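Local coordinates for protein 3-carboxy-cis,cis-muconate cycloisomerase (Acinetobacter calcoaceticus, PDB 1Q5N) that is a cycloisomerase of the largely helical fumarase/aspartase superfamily, assembled from four protein chains, at residues Y137-A140 against L141-Q145; G167-L170 against A171-A174. All blocks are in the same frame, centred on the assembly; numbering follows the deposited sequence.

Contact 1 (Y137-A140 against L141-Q145)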
ATOM      1  N   TYR A 137      -3.162 -27.287  -9.359  1.00 29.25           N
ATOM      2  CA  TYR A 137      -4.186 -27.454 -10.406  1.00 30.62           C
ATOM      3  C   TYR A 137      -4.660 -28.933 -10.530  1.00 34.01           C
ATOM      4  O   TYR A 137      -5.862 -29.238 -10.487  1.00 34.63           O
ATOM      5  CB  TYR A 137      -3.613 -26.985 -11.721  1.00 28.12           C
ATOM      6  CG  TYR A 137      -4.540 -27.093 -12.919  1.00 29.97           C
ATOM      7  CD1 TYR A 137      -5.842 -26.607 -12.865  1.00 28.91           C
ATOM      8  CD2 TYR A 137      -4.055 -27.556 -14.152  1.00 30.55           C
ATOM      9  CE1 TYR A 137      -6.624 -26.549 -13.973  1.00 30.26           C
ATOM     10  CE2 TYR A 137      -4.841 -27.503 -15.301  1.00 32.29           C
ATOM     11  CZ  TYR A 137      -6.113 -26.996 -15.213  1.00 33.36           C
ATOM     12  OH  TYR A 137      -6.859 -26.864 -16.367  1.00 35.07           O
ATOM     13  N   GLU A 138      -3.697 -29.835 -10.672  1.00 35.74           N
ATOM     14  CA  GLU A 138      -3.957 -31.264 -10.808  1.00 38.13           C
ATOM     15  C   GLU A 138      -4.744 -31.781  -9.630  1.00 36.88           C
ATOM     16  O   GLU A 138      -5.792 -32.428  -9.812  1.00 33.97           O
ATOM     17  CB  GLU A 138      -2.642 -32.045 -10.928  1.00 39.12           C
ATOM     18  CG  GLU A 138      -2.154 -31.953 -12.354  1.00 47.60           C
ATOM     19  CD  GLU A 138      -0.776 -32.559 -12.565  1.00 52.41           C
ATOM     20  OE1 GLU A 138      -0.110 -32.978 -11.573  1.00 55.71           O
ATOM     21  OE2 GLU A 138      -0.359 -32.596 -13.739  1.00 55.18           O
ATOM     22  N   THR A 139      -4.224 -31.509  -8.436  1.00 35.35           N
ATOM     23  CA  THR A 139      -4.899 -31.920  -7.228  1.00 35.83           C
ATOM     24  C   THR A 139      -6.327 -31.281  -7.141  1.00 36.20           C
ATOM     25  O   THR A 139      -7.294 -31.979  -6.829  1.00 36.76           O
ATOM     26  CB  THR A 139      -4.051 -31.564  -6.017  1.00 37.28           C
ATOM     27  OG1 THR A 139      -2.742 -32.117  -6.199  1.00 39.43           O
ATOM     28  CG2 THR A 139      -4.653 -32.107  -4.748  1.00 35.54           C
ATOM     29  N   ALA A 140      -6.496 -30.001  -7.473  1.00 34.72           N
ATOM     30  CA  ALA A 140      -7.842 -29.451  -7.357  1.00 34.21           C
ATOM     31  C   ALA A 140      -8.775 -30.128  -8.365  1.00 34.73           C
ATOM     32  O   ALA A 140      -9.930 -30.389  -8.044  1.00 34.35           O
ATOM     33  CB  ALA A 140      -7.854 -27.932  -7.567  1.00 29.77           C
ATOM     34  N   LEU A 141      -8.287 -30.409  -9.581  1.00 34.97           N
ATOM     35  CA  LEU A 141      -9.145 -31.047 -10.580  1.00 35.72           C
ATOM     36  C   LEU A 141      -9.573 -32.441 -10.079  1.00 35.78           C
ATOM     37  O   LEU A 141     -10.715 -32.812 -10.179  1.00 36.12           O
ATOM     38  CB  LEU A 141      -8.424 -31.212 -11.911  1.00 36.26           C
ATOM     39  CG  LEU A 141      -8.081 -30.018 -12.798  1.00 38.07           C
ATOM     40  CD1 LEU A 141      -7.026 -30.489 -13.817  1.00 38.56           C
ATOM     41  CD2 LEU A 141      -9.321 -29.469 -13.493  1.00 37.65           C
ATOM     42  N   SER A 142      -8.648 -33.198  -9.526  1.00 36.15           N
ATOM     43  CA  SER A 142      -8.949 -34.532  -9.045  1.00 37.40           C
ATOM     44  C   SER A 142      -9.984 -34.539  -7.886  1.00 37.19           C
ATOM     45  O   SER A 142     -10.908 -35.354  -7.876  1.00 36.96           O
ATOM     46  CB  SER A 142      -7.638 -35.191  -8.638  1.00 36.95           C
ATOM     47  OG  SER A 142      -7.880 -36.199  -7.688  1.00 44.82           O
ATOM     48  N   GLN A 143      -9.845 -33.605  -6.938  1.00 37.07           N
ATOM     49  CA  GLN A 143     -10.765 -33.501  -5.813  1.00 35.23           C
ATOM     50  C   GLN A 143     -12.091 -32.984  -6.299  1.00 34.30           C
ATOM     51  O   GLN A 143     -13.129 -33.360  -5.785  1.00 33.59           O
ATOM     52  CB  GLN A 143     -10.187 -32.550  -4.758  1.00 35.49           C
ATOM     53  CG  GLN A 143      -8.897 -33.091  -4.203  1.00 34.81           C
ATOM     54  CD  GLN A 143      -9.121 -34.076  -3.066  1.00 37.25           C
ATOM     55  OE1 GLN A 143      -9.942 -35.006  -3.169  1.00 35.80           O
ATOM     56  NE2 GLN A 143      -8.389 -33.875  -1.964  1.00 34.03           N
ATOM     57  N   ALA A 144     -12.076 -32.119  -7.300  1.00 34.53           N
ATOM     58  CA  ALA A 144     -13.337 -31.592  -7.804  1.00 36.11           C
ATOM     59  C   ALA A 144     -14.218 -32.719  -8.315  1.00 38.60           C
ATOM     60  O   ALA A 144     -15.450 -32.700  -8.161  1.00 38.70           O
ATOM     61  CB  ALA A 144     -13.094 -30.578  -8.931  1.00 35.69           C
ATOM     62  N   GLN A 145     -13.570 -33.681  -8.966  1.00 39.46           N
ATOM     63  CA  GLN A 145     -14.213 -34.864  -9.545  1.00 41.77           C
ATOM     64  C   GLN A 145     -14.726 -35.783  -8.418  1.00 38.92           C
ATOM     65  O   GLN A 145     -15.854 -36.234  -8.448  1.00 37.87           O
ATOM     66  CB  GLN A 145     -13.164 -35.591 -10.413  1.00 46.96           C
ATOM     67  CG  GLN A 145     -13.593 -36.794 -11.230  1.00 55.08           C
ATOM     68  CD  GLN A 145     -12.603 -37.030 -12.410  1.00 60.74           C
ATOM     69  OE1 GLN A 145     -11.380 -37.245 -12.210  1.00 62.65           O
ATOM     70  NE2 GLN A 145     -13.127 -36.961 -13.642  1.00 62.50           N
TER

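Contact 2 (G167-L170 against A171-A174)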
ATOM      1  N   GLY A 167     -17.531 -29.929  -4.981  1.00 32.94           N
ATOM      2  CA  GLY A 167     -16.822 -30.032  -6.242  1.00 31.50           C
ATOM      3  C   GLY A 167     -16.910 -28.730  -7.018  1.00 31.71           C
ATOM      4  O   GLY A 167     -15.993 -28.389  -7.767  1.00 32.03           O
ATOM      5  N   HIS A 168     -18.014 -27.998  -6.900  1.00 30.78           N
ATOM      6  CA  HIS A 168     -18.071 -26.745  -7.642  1.00 30.11           C
ATOM      7  C   HIS A 168     -17.018 -25.693  -7.086  1.00 31.58           C
ATOM      8  O   HIS A 168     -16.371 -25.010  -7.867  1.00 30.17           O
ATOM      9  CB  HIS A 168     -19.462 -26.174  -7.596  1.00 29.58           C
ATOM     10  CG  HIS A 168     -19.668 -25.053  -8.565  1.00 29.49           C
ATOM     11  ND1 HIS A 168     -20.311 -23.891  -8.222  1.00 28.23           N
ATOM     12  CD2 HIS A 168     -19.367 -24.949  -9.884  1.00 29.00           C
ATOM     13  CE1 HIS A 168     -20.409 -23.113  -9.288  1.00 30.40           C
ATOM     14  NE2 HIS A 168     -19.843 -23.731 -10.311  1.00 29.24           N
ATOM     15  N   LYS A 169     -16.865 -25.573  -5.762  1.00 29.60           N
ATOM     16  CA  LYS A 169     -15.839 -24.684  -5.215  1.00 30.28           C
ATOM     17  C   LYS A 169     -14.461 -25.124  -5.753  1.00 31.62           C
ATOM     18  O   LYS A 169     -13.652 -24.290  -6.188  1.00 30.54           O
ATOM     19  CB  LYS A 169     -15.782 -24.773  -3.681  1.00 30.10           C
ATOM     20  CG  LYS A 169     -16.906 -24.121  -2.919  1.00 29.98           C
ATOM     21  CD  LYS A 169     -16.589 -24.208  -1.441  1.00 32.18           C
ATOM     22  CE  LYS A 169     -17.468 -23.287  -0.601  1.00 32.15           C
ATOM     23  NZ  LYS A 169     -17.284 -21.826  -0.860  1.00 30.69           N
ATOM     24  N   LEU A 170     -14.204 -26.440  -5.730  1.00 31.89           N
ATOM     25  CA  LEU A 170     -12.928 -26.980  -6.202  1.00 33.21           C
ATOM     26  C   LEU A 170     -12.700 -26.706  -7.699  1.00 34.20           C
ATOM     27  O   LEU A 170     -11.561 -26.394  -8.116  1.00 33.43           O
ATOM     28  CB  LEU A 170     -12.835 -28.484  -5.911  1.00 33.42           C
ATOM     29  CG  LEU A 170     -12.666 -28.755  -4.401  1.00 34.64           C
ATOM     30  CD1 LEU A 170     -13.006 -30.221  -4.049  1.00 35.09           C
ATOM     31  CD2 LEU A 170     -11.243 -28.456  -4.048  1.00 34.48           C
ATOM     32  N   ALA A 171     -13.768 -26.785  -8.501  1.00 31.22           N
ATOM     33  CA  ALA A 171     -13.608 -26.516  -9.927  1.00 31.86           C
ATOM     34  C   ALA A 171     -13.282 -25.025 -10.136  1.00 33.16           C
ATOM     35  O   ALA A 171     -12.460 -24.673 -10.997  1.00 33.40           O
ATOM     36  CB  ALA A 171     -14.884 -26.921 -10.706  1.00 30.05           C
ATOM     37  N   ARG A 172     -13.936 -24.158  -9.354  1.00 32.19           N
ATOM     38  CA  ARG A 172     -13.692 -22.722  -9.437  1.00 32.00           C
ATOM     39  C   ARG A 172     -12.180 -22.430  -9.123  1.00 31.77           C
ATOM     40  O   ARG A 172     -11.522 -21.662  -9.833  1.00 32.54           O
ATOM     41  CB  ARG A 172     -14.625 -21.975  -8.463  1.00 28.66           C
ATOM     42  CG  ARG A 172     -16.045 -21.780  -8.992  1.00 28.38           C
ATOM     43  CD  ARG A 172     -17.037 -21.494  -7.839  1.00 28.58           C
ATOM     44  NE  ARG A 172     -16.576 -20.402  -6.962  1.00 28.89           N
ATOM     45  CZ  ARG A 172     -17.013 -20.209  -5.721  1.00 30.34           C
ATOM     46  NH1 ARG A 172     -17.928 -21.020  -5.216  1.00 28.68           N
ATOM     47  NH2 ARG A 172     -16.505 -19.230  -4.966  1.00 29.08           N
ATOM     48  N   TRP A 173     -11.636 -23.086  -8.098  1.00 31.49           N
ATOM     49  CA  TRP A 173     -10.242 -22.893  -7.739  1.00 32.24           C
ATOM     50  C   TRP A 173      -9.282 -23.434  -8.813  1.00 31.96           C
ATOM     51  O   TRP A 173      -8.220 -22.819  -9.120  1.00 33.00           O
ATOM     52  CB  TRP A 173      -9.940 -23.541  -6.372  1.00 30.47           C
ATOM     53  CG  TRP A 173     -10.792 -23.004  -5.285  1.00 33.44           C
ATOM     54  CD1 TRP A 173     -11.469 -21.813  -5.287  1.00 34.68           C
ATOM     55  CD2 TRP A 173     -11.010 -23.581  -3.992  1.00 32.13           C
ATOM     56  NE1 TRP A 173     -12.074 -21.619  -4.083  1.00 35.59           N
ATOM     57  CE2 TRP A 173     -11.814 -22.687  -3.271  1.00 32.42           C
ATOM     58  CE3 TRP A 173     -10.590 -24.771  -3.379  1.00 34.27           C
ATOM     59  CZ2 TRP A 173     -12.230 -22.932  -1.959  1.00 34.77           C
ATOM     60  CZ3 TRP A 173     -10.998 -25.024  -2.052  1.00 36.19           C
ATOM     61  CH2 TRP A 173     -11.809 -24.102  -1.361  1.00 35.19           C
ATOM     62  N   ALA A 174      -9.655 -24.580  -9.380  1.00 32.25           N
ATOM     63  CA  ALA A 174      -8.856 -25.222 -10.407  1.00 31.02           C
ATOM     64  C   ALA A 174      -8.739 -24.291 -11.603  1.00 30.55           C
ATOM     65  O   ALA A 174      -7.654 -24.019 -12.097  1.00 30.70           O
ATOM     66  CB  ALA A 174      -9.497 -26.568 -10.834  1.00 31.47           C
TER

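Contact 1 (Y137-A140 against L141-Q145)
L141 lays its CD1 methyl on the ring of Y137, one turn earlier on helix 110-146, a long helix of the helical core that characterises the fumarase/aspartase superfamily. The methyl stands 3.8 Å from the centroid of the Y137 ring and only 9° off the ring normal, a CH-pi contact over the middle of the face. Both first torsions serve this pairing: Y137 holds CG opposite its backbone nitrogen (chi1 180°), whereas L141 carries CG beside its own nitrogen (chi1 -70°), and the branched leucine meets the broad tyrosine face. L141 CG also lies 3.9 Å from Y137 CE1, placing the branch point as well as the methyl against the ring.

The helical backbone sets this spacing. L141 N donates to Y137 O at 2.8 Å, and the same i to i+4 pattern continues from S142 N to E138 O, from Q143 N to T139 O and from A144 N to A140 O. Small A140 and A144 fit the buried side of the helix, where A144 meets L170 of helix 166-191, while Y137 reaches K178 and L181 further along that helix. L141 touches A174 of the same helix and also packs on V445 and L446 of helix 438-447.

T139 and Q143 belong to another side, facing helix 323-351. Inside a helix a threonine hydroxyl can satisfy itself on the preceding turn, here OG1 with Q135 O; its methyl CG2 is left 4.4 Å from Q143 CG. The glutamine amide NE2 donates to L349 O, tying the two helices together. At the base of that side chain, Q143 CG passes 3.3 Å from T139 O, the same oxygen that accepts the bond from Q143 N.

Contact 2 (G167-L170 against A171-A174)
Two consecutive turns at the start of helix 166-191 bring R172 CD over the ring face of H168 and set K169 alongside the arginine, at a boundary between subunits. The CD carbon sits 4.2 Å from the H168 ring centroid and is displaced toward the rim, a CH-pi contact. The imidazole's NE2 is hydrogen-bonded to Q441 OE1. Beyond CD the arginine chain bends at chi3 (51°), and NH1 comes 4.0 Å from K169 CG. The lysine points the same way; K169 NZ and R172 NH1, 4.5 Å apart, both form salt bridges to E318 of the second subunit, whose carboxylate probably offsets the closeness of the two cations.

In this superfamily long helices of neighbouring subunits pack together, and here K169 and R172 put two cations where the second subunit supplies E318. Farther round the helix, W173 N donates to K169 O at 3.0 Å, and that same oxygen lies 3.2 Å above the plane of the indole. The flat ring also meets L170, with CD2 3.8 Å from W173 CE3. The backbone series opens with A171 N donating to G167 O at 2.8 Å; the indole NE1 is buried without a polar partner.

Contacts 1 and 2 are single-helix contacts on neighbouring elements, helices 110-146 and 166-191, and their centres are about 8 Å apart. They meet directly: Y137 CD1 packs 3.3 Å from A174 O, and A144 CA lies 3.7 Å from L170 CB. Burial separates them. Residues 167-174 are buried throughout, whereas 137-145 is only partly buried and includes exposed E138 and S142. The chemistry follows: contact 1 joins its turns by backbone bonds and an apolar CH-pi contact, with T139 and Q143 bonding within the chain, and touches no other subunit, while contact 2 places buried cations against acidic residues of the second subunit. Helix 438-447 flanks both.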